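Local coordinates for protein carbohydrate binding family 6 (Clostridium thermocellum, PDB 5A8C) that hydrolyses terminal alpha-L-arabinofuranosidic linkages, as a family 43 glycoside hydrolase built on a five-bladed beta-propeller, at residues 264-269 with 283-288; 212-217 with 268-273; 46-51 with 75-80. One frame throughout, in Å; residues are numbered along the deposited sequence.

Interaction 1 (264-269 with 283-288). With CA (calcium ion), chain B.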
loop_
_atom_site.group_PDB
_atom_site.type_symbol
_atom_site.label_atom_id
_atom_site.label_comp_id
_atom_site.label_asym_id
_atom_site.label_seq_id
_atom_site.Cartn_x
_atom_site.Cartn_y
_atom_site.Cartn_z
ATOM N N SER A 264 -15.446 11.063 -3.469
ATOM C CA SER A 264 -14.644 11.341 -4.679
ATOM C C SER A 264 -13.202 11.657 -4.359
ATOM O O SER A 264 -12.535 12.408 -5.056
ATOM C CB SER A 264 -15.265 12.449 -5.528
ATOM O OG SER A 264 -16.589 12.063 -5.890
ATOM N N ASN A 265 -12.670 11.008 -3.313
ATOM C CA ASN A 265 -11.319 11.277 -2.852
ATOM C C ASN A 265 -10.388 10.093 -3.131
ATOM O O ASN A 265 -10.683 9.245 -3.967
ATOM C CB ASN A 265 -11.351 11.744 -1.402
ATOM C CG ASN A 265 -10.225 12.761 -1.102
ATOM O OD1 ASN A 265 -8.993 12.459 -1.186
ATOM N ND2 ASN A 265 -10.614 13.936 -0.711
ATOM N N ASN A 266 -9.239 10.056 -2.475
ATOM C CA ASN A 266 -8.245 9.080 -2.829
ATOM C C ASN A 266 -8.661 7.653 -2.533
ATOM O O ASN A 266 -9.554 7.347 -1.720
ATOM C CB ASN A 266 -6.870 9.434 -2.269
ATOM C CG ASN A 266 -6.857 9.678 -0.780
ATOM O OD1 ASN A 266 -7.636 9.063 -0.017
ATOM N ND2 ASN A 266 -6.031 10.617 -0.350
ATOM N N ASN A 267 -7.975 6.744 -3.224
ATOM C CA ASN A 267 -8.319 5.330 -3.340
ATOM C C ASN A 267 -6.996 4.562 -3.288
ATOM O O ASN A 267 -6.097 4.923 -4.058
ATOM C CB ASN A 267 -9.061 5.149 -4.679
ATOM C CG ASN A 267 -9.869 3.883 -4.852
ATOM O OD1 ASN A 267 -9.854 2.960 -4.034
ATOM N ND2 ASN A 267 -10.617 3.845 -5.966
ATOM N N HIS A 268 -6.814 3.617 -2.360
ATOM C CA HIS A 268 -5.507 2.985 -2.177
ATOM C C HIS A 268 -5.719 1.560 -1.713
ATOM O O HIS A 268 -6.543 1.296 -0.858
ATOM C CB HIS A 268 -4.718 3.751 -1.125
ATOM C CG HIS A 268 -3.221 3.478 -1.124
ATOM N ND1 HIS A 268 -2.319 4.485 -1.370
ATOM C CD2 HIS A 268 -2.480 2.361 -0.887
ATOM C CE1 HIS A 268 -1.095 3.948 -1.285
ATOM N NE2 HIS A 268 -1.157 2.675 -1.028
ATOM N N HIS A 269 -4.988 0.635 -2.289
ATOM C CA HIS A 269 -5.264 -0.789 -2.117
ATOM C C HIS A 269 -4.029 -1.654 -1.914
ATOM O O HIS A 269 -2.868 -1.248 -2.178
ATOM C CB HIS A 269 -5.899 -1.243 -3.499
ATOM C CG HIS A 269 -4.873 -1.295 -4.575
ATOM N ND1 HIS A 269 -4.088 -0.206 -4.901
ATOM C CD2 HIS A 269 -4.340 -2.382 -5.209
ATOM C CE1 HIS A 269 -3.138 -0.639 -5.725
ATOM N NE2 HIS A 269 -3.296 -1.940 -5.980
ATOM N N HIS A 283 -9.528 1.408 1.238
ATOM C CA HIS A 283 -10.149 2.281 2.236
ATOM C C HIS A 283 -11.335 3.015 1.676
ATOM O O HIS A 283 -11.502 3.231 0.464
ATOM C CB HIS A 283 -9.126 3.278 2.888
ATOM C CG HIS A 283 -8.556 4.306 1.969
ATOM N ND1 HIS A 283 -7.205 4.461 1.820
ATOM C CD2 HIS A 283 -9.191 5.267 1.235
ATOM C CE1 HIS A 283 -7.039 5.449 0.986
ATOM N NE2 HIS A 283 -8.196 5.962 0.598
ATOM N N ASN A 284 -12.211 3.455 2.600
ATOM C CA ASN A 284 -13.239 4.418 2.272
ATOM C C ASN A 284 -13.416 5.335 3.462
ATOM O O ASN A 284 -12.512 5.463 4.294
ATOM C CB ASN A 284 -14.537 3.763 1.753
ATOM C CG ASN A 284 -15.362 3.054 2.789
ATOM O OD1 ASN A 284 -14.964 2.957 3.947
ATOM N ND2 ASN A 284 -16.501 2.553 2.362
ATOM N N ARG A 285 -14.532 6.058 3.497
ATOM C CA ARG A 285 -14.798 7.065 4.541
ATOM C C ARG A 285 -16.146 6.855 5.209
ATOM O O ARG A 285 -16.790 7.795 5.620
ATOM C CB ARG A 285 -14.601 8.457 3.958
ATOM C CG ARG A 285 -13.142 8.727 3.581
ATOM C CD ARG A 285 -12.985 9.708 2.419
ATOM N NE ARG A 285 -11.648 10.253 2.347
ATOM C CZ ARG A 285 -10.661 9.874 1.520
ATOM N NH1 ARG A 285 -10.782 8.847 0.685
ATOM N NH2 ARG A 285 -9.547 10.561 1.534
ATOM N N THR A 286 -16.565 5.569 5.323
ATOM C CA THR A 286 -17.861 5.273 5.888
ATOM C C THR A 286 -17.942 5.566 7.371
ATOM O O THR A 286 -19.015 5.970 7.878
ATOM C CB THR A 286 -18.316 3.878 5.544
ATOM O OG1 THR A 286 -19.750 3.817 5.659
ATOM C CG2 THR A 286 -17.683 2.836 6.355
ATOM N N VAL A 287 -16.886 5.331 8.150
ATOM C CA VAL A 287 -16.911 5.640 9.573
ATOM C C VAL A 287 -17.110 7.110 9.814
ATOM O O VAL A 287 -17.975 7.543 10.604
ATOM C CB VAL A 287 -15.684 5.063 10.309
ATOM C CG1 VAL A 287 -15.669 5.499 11.786
ATOM C CG2 VAL A 287 -15.601 3.548 10.164
ATOM N N ALA A 288 -16.306 7.911 9.119
ATOM C CA ALA A 288 -16.473 9.367 9.210
ATOM C C ALA A 288 -17.876 9.778 8.784
ATOM O O ALA A 288 -18.508 10.621 9.443
ATOM C CB ALA A 288 -15.427 10.039 8.362
HETATM CA CA CA B . 0.571 0.873 -1.018
HETATM O O HOH W 1 -9.452 2.890 -1.334
HETATM O O HOH W 2 -0.672 0.218 -3.056
HETATM O O HOH W 3 2.515 2.206 -0.285
HETATM O O HOH W 4 0.204 1.199 1.363
HETATM O O HOH W 5 1.882 1.644 -2.929
HETATM O O HOH W 6 2.204 -0.850 -1.005
#
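In this five-bladed beta-propeller, Asn266 meets His283 and Arg285 where the loop leading into strand 270-274 passes the end of strand 277-284, its partner in the same sheet. Hydrogen bonds carry most of the contact. Arg285 presents its end-on edge, so that NH1 donates to the backbone O of Asn266 at 3.1 Å, while NH2 donates to the side-chain OD1 of Asn266 at 2.9 Å. NH1 also reaches that OD1, and both nitrogens come from the same face of the amide plane. With Asn266 CG lying between its backbone N and carbonyl carbon (chi1 54°), OD1 is folded back beside the residue's own O, and one guanidinium spans the two. His283 NE2 adds a bond of 3.0 Å to Asn266 O from above the carbonyl plane, and a weak one to OD1. Asn262 and Arg299 supply further bonds to this buried cluster.

Van der Waals contact completes it: Asn265 CB sits over the centre of one guanidinium face, 3.5 Å from Arg285 CZ, and His268 CB touches His283 CE1 at 3.6 Å.

Water 1 joins the backbones, accepting from His268 N and His283 N, and lies 2.7 Å from OD1 of Asn267, whose side chain has its strongest polar partner in Ser235. Beyond this junction the loop delivers a metal ligand: His268 binds the calcium ion through NE2 at 2.5 Å.

Interaction 2 (212-217 with 268-273). With CA (calcium ion), chain B.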
loop_
_atom_site.group_PDB
_atom_site.type_symbol
_atom_site.label_atom_id
_atom_site.label_comp_id
_atom_site.label_asym_id
_atom_site.label_seq_id
_atom_site.Cartn_x
_atom_site.Cartn_y
_atom_site.Cartn_z
ATOM N N ALA A 212 0.204 4.863 -5.184
ATOM C CA ALA A 212 -0.214 3.510 -4.765
ATOM C C ALA A 212 0.344 2.365 -5.605
ATOM O O ALA A 212 -0.296 1.308 -5.683
ATOM C CB ALA A 212 -1.723 3.383 -4.562
ATOM N N ALA A 213 1.536 2.511 -6.176
ATOM C CA ALA A 213 2.132 1.411 -6.944
ATOM C C ALA A 213 2.130 0.100 -6.126
ATOM O O ALA A 213 2.521 0.067 -4.962
ATOM C CB ALA A 213 3.560 1.751 -7.338
ATOM N N TYR A 214 1.841 -0.996 -6.822
ATOM C CA TYR A 214 1.728 -2.293 -6.153
ATOM C C TYR A 214 2.061 -3.382 -7.149
ATOM O O TYR A 214 1.662 -3.312 -8.318
ATOM C CB TYR A 214 0.305 -2.486 -5.583
ATOM C CG TYR A 214 0.176 -3.604 -4.603
ATOM C CD1 TYR A 214 0.421 -3.396 -3.271
ATOM C CD2 TYR A 214 -0.124 -4.877 -5.037
ATOM C CE1 TYR A 214 0.284 -4.457 -2.354
ATOM C CE2 TYR A 214 -0.244 -5.943 -4.137
ATOM C CZ TYR A 214 0.007 -5.699 -2.816
ATOM O OH TYR A 214 -0.138 -6.745 -1.906
ATOM N N MET A 215 2.792 -4.398 -6.706
ATOM C CA MET A 215 3.132 -5.546 -7.529
ATOM C C MET A 215 2.753 -6.841 -6.845
ATOM O O MET A 215 3.067 -7.026 -5.662
ATOM C CB MET A 215 4.635 -5.524 -7.814
ATOM C CG MET A 215 5.188 -6.720 -8.596
ATOM S SD MET A 215 4.374 -7.077 -10.153
ATOM C CE MET A 215 4.568 -5.498 -11.010
ATOM N N HIS A 216 2.179 -7.755 -7.614
ATOM C CA HIS A 216 2.021 -9.158 -7.175
ATOM C C HIS A 216 2.139 -10.035 -8.381
ATOM O O HIS A 216 1.989 -9.583 -9.530
ATOM C CB HIS A 216 0.745 -9.404 -6.372
ATOM C CG HIS A 216 -0.477 -9.573 -7.199
ATOM N ND1 HIS A 216 -1.227 -8.534 -7.716
ATOM C CD2 HIS A 216 -1.086 -10.743 -7.566
ATOM C CE1 HIS A 216 -2.242 -9.083 -8.374
ATOM N NE2 HIS A 216 -2.167 -10.401 -8.310
ATOM N N LYS A 217 2.405 -11.314 -8.154
ATOM C CA LYS A 217 2.581 -12.283 -9.215
ATOM C C LYS A 217 1.591 -13.400 -9.034
ATOM O O LYS A 217 1.318 -13.829 -7.914
ATOM C CB LYS A 217 4.037 -12.823 -9.236
ATOM C CG LYS A 217 4.435 -13.635 -10.456
ATOM C CD LYS A 217 5.885 -14.048 -10.377
ATOM C CE LYS A 217 6.374 -14.691 -11.656
ATOM N NZ LYS A 217 7.818 -15.060 -11.566
ATOM N N HIS A 268 -6.814 3.617 -2.360
ATOM C CA HIS A 268 -5.507 2.985 -2.177
ATOM C C HIS A 268 -5.719 1.560 -1.713
ATOM O O HIS A 268 -6.543 1.296 -0.858
ATOM C CB HIS A 268 -4.718 3.751 -1.125
ATOM C CG HIS A 268 -3.221 3.478 -1.124
ATOM N ND1 HIS A 268 -2.319 4.485 -1.370
ATOM C CD2 HIS A 268 -2.480 2.361 -0.887
ATOM C CE1 HIS A 268 -1.095 3.948 -1.285
ATOM N NE2 HIS A 268 -1.157 2.675 -1.028
ATOM N N HIS A 269 -4.988 0.635 -2.289
ATOM C CA HIS A 269 -5.264 -0.789 -2.117
ATOM C C HIS A 269 -4.029 -1.654 -1.914
ATOM O O HIS A 269 -2.868 -1.248 -2.178
ATOM C CB HIS A 269 -5.899 -1.243 -3.499
ATOM C CG HIS A 269 -4.873 -1.295 -4.575
ATOM N ND1 HIS A 269 -4.088 -0.206 -4.901
ATOM C CD2 HIS A 269 -4.340 -2.382 -5.209
ATOM C CE1 HIS A 269 -3.138 -0.639 -5.725
ATOM N NE2 HIS A 269 -3.296 -1.940 -5.980
ATOM N N ALA A 270 -4.317 -2.914 -1.601
ATOM C CA ALA A 270 -3.335 -4.006 -1.708
ATOM C C ALA A 270 -4.127 -5.239 -2.154
ATOM O O ALA A 270 -5.298 -5.392 -1.863
ATOM C CB ALA A 270 -2.566 -4.267 -0.450
ATOM N N ILE A 271 -3.424 -6.167 -2.807
ATOM C CA ILE A 271 -3.977 -7.462 -3.253
ATOM C C ILE A 271 -3.239 -8.590 -2.550
ATOM O O ILE A 271 -2.005 -8.585 -2.561
ATOM C CB ILE A 271 -3.828 -7.580 -4.797
ATOM C CG1 ILE A 271 -4.624 -6.488 -5.490
ATOM C CG2 ILE A 271 -4.230 -8.958 -5.253
ATOM C CD1 ILE A 271 -4.382 -6.293 -6.955
ATOM N N VAL A 272 -3.988 -9.514 -1.965
ATOM C CA VAL A 272 -3.354 -10.530 -1.161
ATOM C C VAL A 272 -4.148 -11.835 -1.274
ATOM O O VAL A 272 -5.374 -11.830 -1.320
ATOM C CB VAL A 272 -3.238 -10.063 0.347
ATOM C CG1 VAL A 272 -4.614 -9.874 0.999
ATOM C CG2 VAL A 272 -2.385 -10.986 1.181
ATOM N N GLU A 273 -3.426 -12.949 -1.246
ATOM C CA GLU A 273 -4.038 -14.289 -1.219
ATOM C C GLU A 273 -4.026 -14.785 0.224
ATOM O O GLU A 273 -3.020 -14.669 0.940
ATOM C CB GLU A 273 -3.254 -15.241 -2.097
ATOM C CG GLU A 273 -3.975 -16.561 -2.303
ATOM C CD GLU A 273 -3.218 -17.572 -3.117
ATOM O OE1 GLU A 273 -2.018 -17.389 -3.398
ATOM O OE2 GLU A 273 -3.869 -18.597 -3.454
HETATM CA CA CA B . 0.571 0.873 -1.018
HETATM O O HOH W 2 -0.672 0.218 -3.056
HETATM O O HOH W 5 1.882 1.644 -2.929
HETATM O O HOH W 7 -0.811 -0.986 -0.434
HETATM O O HOH W 3 2.515 2.206 -0.285
HETATM O O HOH W 4 0.204 1.199 1.363
HETATM O O HOH W 6 2.204 -0.850 -1.005
#
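A methyl group laid over the face of a metal-binding imidazole, a CH-pi contact, is the striking feature here: Ala212 CB lies over the centre of the His268 ring, 3.4 Å from its centroid. The two segments belong to neighbouring blades of the five-bladed beta-propeller; the short segments 212-217 and 270-273 run nearly parallel, at 20°, with their axes 7.7 Å apart at closest approach, and side chains rather than a shared backbone network fill the gap.

Two more CH-pi contacts follow along the strands. Ala270 CA sits over one face of the Tyr214 ring, offset toward the rim, while Ala270 CB touches Tyr214 CE1 at 3.4 Å. Farther on, Ile271 CG2 lies 3.9 Å from the centroid of the His216 ring, whose other contacts include a stack with Tyr223 and a hydrogen bond to Tyr308.

The His269 ring fits between the strands with its edge toward Ala212 O and its NE2 3.7 Å from Tyr214 CB; that nitrogen is hydrogen-bonded to Ser225, whereas ND1 is buried without a partner.

Calcium-bound water 2 donates to Ala212 O and His269 O, tying both backbones to the hydrated ion, and water 7 gives His269 O a second bond. With chi1 at -166° the phenol of Tyr214 swings away from its own backbone N and reaches across to the facing strand, where OH donates to Ile271 O at 2.7 Å.

Interaction 3 (46-51 with 75-80)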
loop_
_atom_site.group_PDB
_atom_site.type_symbol
_atom_site.label_atom_id
_atom_site.label_comp_id
_atom_site.label_asym_id
_atom_site.label_seq_id
_atom_site.Cartn_x
_atom_site.Cartn_y
_atom_site.Cartn_z
ATOM N N ASN A 46 1.655 -17.260 9.858
ATOM C CA ASN A 46 1.169 -18.207 10.871
ATOM C C ASN A 46 -0.330 -18.302 10.940
ATOM O O ASN A 46 -0.935 -18.298 12.013
ATOM C CB ASN A 46 1.878 -17.901 12.180
ATOM C CG ASN A 46 3.264 -18.591 12.264
ATOM O OD1 ASN A 46 3.719 -19.246 11.309
ATOM N ND2 ASN A 46 3.975 -18.345 13.341
ATOM N N GLY A 47 -0.946 -18.363 9.768
ATOM C CA GLY A 47 -2.352 -18.590 9.657
ATOM C C GLY A 47 -3.225 -17.360 9.798
ATOM O O GLY A 47 -4.435 -17.511 9.711
ATOM N N ARG A 48 -2.628 -16.191 10.035
ATOM C CA ARG A 48 -3.371 -14.954 10.198
ATOM C C ARG A 48 -3.088 -14.026 9.032
ATOM O O ARG A 48 -1.988 -13.985 8.467
ATOM C CB ARG A 48 -2.952 -14.246 11.489
ATOM C CG ARG A 48 -3.281 -15.043 12.748
ATOM C CD ARG A 48 -2.991 -14.264 14.016
ATOM N NE ARG A 48 -3.941 -13.199 14.232
ATOM C CZ ARG A 48 -5.141 -13.374 14.783
ATOM N NH1 ARG A 48 -5.594 -14.554 15.169
ATOM N NH2 ARG A 48 -5.909 -12.311 14.893
ATOM N N LEU A 49 -4.085 -13.204 8.725
ATOM C CA LEU A 49 -3.970 -12.096 7.776
ATOM C C LEU A 49 -3.774 -10.816 8.576
ATOM O O LEU A 49 -4.648 -10.454 9.385
ATOM C CB LEU A 49 -5.225 -12.020 6.930
ATOM C CG LEU A 49 -5.262 -10.885 5.892
ATOM C CD1 LEU A 49 -4.167 -10.991 4.878
ATOM C CD2 LEU A 49 -6.618 -10.829 5.217
ATOM N N TYR A 50 -2.622 -10.177 8.391
ATOM C CA TYR A 50 -2.268 -8.922 9.044
ATOM C C TYR A 50 -2.428 -7.817 8.021
ATOM O O TYR A 50 -1.928 -7.898 6.907
ATOM C CB TYR A 50 -0.814 -8.942 9.548
ATOM C CG TYR A 50 -0.545 -9.898 10.669
ATOM C CD1 TYR A 50 -0.274 -11.224 10.424
ATOM C CD2 TYR A 50 -0.547 -9.455 11.969
ATOM C CE1 TYR A 50 -0.057 -12.107 11.476
ATOM C CE2 TYR A 50 -0.351 -10.319 13.053
ATOM C CZ TYR A 50 -0.102 -11.655 12.782
ATOM O OH TYR A 50 0.125 -12.545 13.827
ATOM N N ILE A 51 -3.069 -6.718 8.465
ATOM C CA ILE A 51 -3.231 -5.502 7.632
ATOM C C ILE A 51 -2.568 -4.342 8.360
ATOM O O ILE A 51 -2.818 -4.122 9.553
ATOM C CB ILE A 51 -4.721 -5.190 7.366
ATOM C CG1 ILE A 51 -5.440 -6.368 6.713
ATOM C CG2 ILE A 51 -4.793 -3.973 6.448
ATOM C CD1 ILE A 51 -6.936 -6.136 6.528
ATOM N N SER A 75 -5.390 -7.736 12.684
ATOM C CA SER A 75 -5.262 -9.055 12.079
ATOM C C SER A 75 -6.440 -9.914 12.383
ATOM O O SER A 75 -7.236 -9.685 13.299
ATOM C CB SER A 75 -3.984 -9.793 12.519
ATOM O OG SER A 75 -4.109 -10.294 13.856
ATOM N N THR A 76 -6.520 -11.016 11.629
ATOM C CA THR A 76 -7.580 -11.998 11.803
ATOM C C THR A 76 -7.080 -13.382 11.452
ATOM O O THR A 76 -6.212 -13.542 10.623
ATOM C CB THR A 76 -8.772 -11.651 10.911
ATOM O OG1 THR A 76 -9.912 -12.463 11.275
ATOM C CG2 THR A 76 -8.490 -11.815 9.420
ATOM N N ASP A 77 -7.720 -14.391 12.056
ATOM C CA ASP A 77 -7.563 -15.771 11.592
ATOM C C ASP A 77 -8.814 -16.348 11.001
ATOM O O ASP A 77 -8.809 -17.519 10.647
ATOM C CB ASP A 77 -6.995 -16.740 12.641
ATOM C CG ASP A 77 -7.941 -17.099 13.703
ATOM O OD1 ASP A 77 -9.061 -16.571 13.696
ATOM O OD2 ASP A 77 -7.543 -17.980 14.521
ATOM N N ASP A 78 -9.855 -15.555 10.869
ATOM C CA ASP A 78 -11.146 -16.071 10.450
ATOM C C ASP A 78 -11.944 -15.144 9.570
ATOM O O ASP A 78 -13.052 -15.498 9.152
ATOM C CB ASP A 78 -12.019 -16.545 11.656
ATOM C CG ASP A 78 -12.460 -15.441 12.563
ATOM O OD1 ASP A 78 -12.116 -14.264 12.342
ATOM O OD2 ASP A 78 -13.179 -15.743 13.525
ATOM N N LEU A 79 -11.404 -13.943 9.256
ATOM C CA LEU A 79 -12.100 -12.966 8.497
ATOM C C LEU A 79 -13.437 -12.515 9.151
ATOM O O LEU A 79 -14.303 -12.009 8.433
ATOM C CB LEU A 79 -12.305 -13.413 7.029
ATOM C CG LEU A 79 -11.004 -13.595 6.201
ATOM C CD1 LEU A 79 -11.280 -14.382 4.930
ATOM C CD2 LEU A 79 -10.332 -12.290 5.866
ATOM N N LYS A 80 -13.506 -12.631 10.466
ATOM C CA LYS A 80 -14.662 -12.224 11.249
ATOM C C LYS A 80 -14.256 -11.387 12.437
ATOM O O LYS A 80 -14.892 -10.320 12.689
ATOM C CB LYS A 80 -15.510 -13.423 11.641
ATOM C CG LYS A 80 -16.083 -14.225 10.471
ATOM C CD LYS A 80 -16.832 -15.498 10.887
ATOM C CE LYS A 80 -17.190 -16.351 9.675
ATOM N NZ LYS A 80 -15.976 -16.862 8.957
HETATM O O HOH W 8 -4.409 -17.234 15.170
#
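Arg48 and Ser75 form the close-fitting half of this contact. The bent arginine chain (chi3 72°) turns its guanidinium side-on, and both NE and NH2 donate to Ser75 OG, each at 2.9 Å and with the oxygen in the guanidinium plane. His85 also bonds to that hydroxyl. Over one guanidinium face lies the peptide link from Thr76 to Asp77. On the same side of the sheet, Ser75 CB rests over a face of the Tyr50 ring, 3.5 Å from Tyr50 CD2. The reciprocal backbone bonds Leu49 N to Thr76 O and Thr76 N to Leu49 O make a hydrogen-bonded antiparallel pair, and on the other sheet face Leu49 CD2 meets Leu79 CD2 at 4.0 Å.

Toward solvent the grip slackens. Arg48 NH1 and OD2 of the exposed Asp77 make only a long salt bridge of 4.0 Å, with water 8 accepting from NH1 and donating to OD2. Past Asp77 the chain turns away, Thr76 OG1, also hydrogen-bonded to Asn81 O, taking the N-H of Asp78 in an ST turn and Asp78 OD1 that of Lys80 in an Asx turn. Strands 48-56 and 70-76 are the two middle strands of a four-stranded antiparallel sheet, one blade of the beta-propeller.

How the interactions relate
Interactions 1 and 2 share His268 and His269, and their centres are about 16 Å apart. The loop fixed against 283-288 in interaction 1 runs straight into the strand that faces the next blade in interaction 2, so both converge on the hydrated calcium ion. A Tris molecule, probably from the crystallisation liquor, is hydrogen-bonded to His268 ND1 and may mark a pocket, consistent with the active site on the propeller axis. Interaction 3 lies about 17 Å, centre to centre, from interaction 2, in a different blade and toward the periphery. The two nevertheless touch: Val272 CG1 packs against Leu49 CD1 at 4.1 Å. Interactions 1 and 3 do not meet, their nearest atoms being about 9 Å apart.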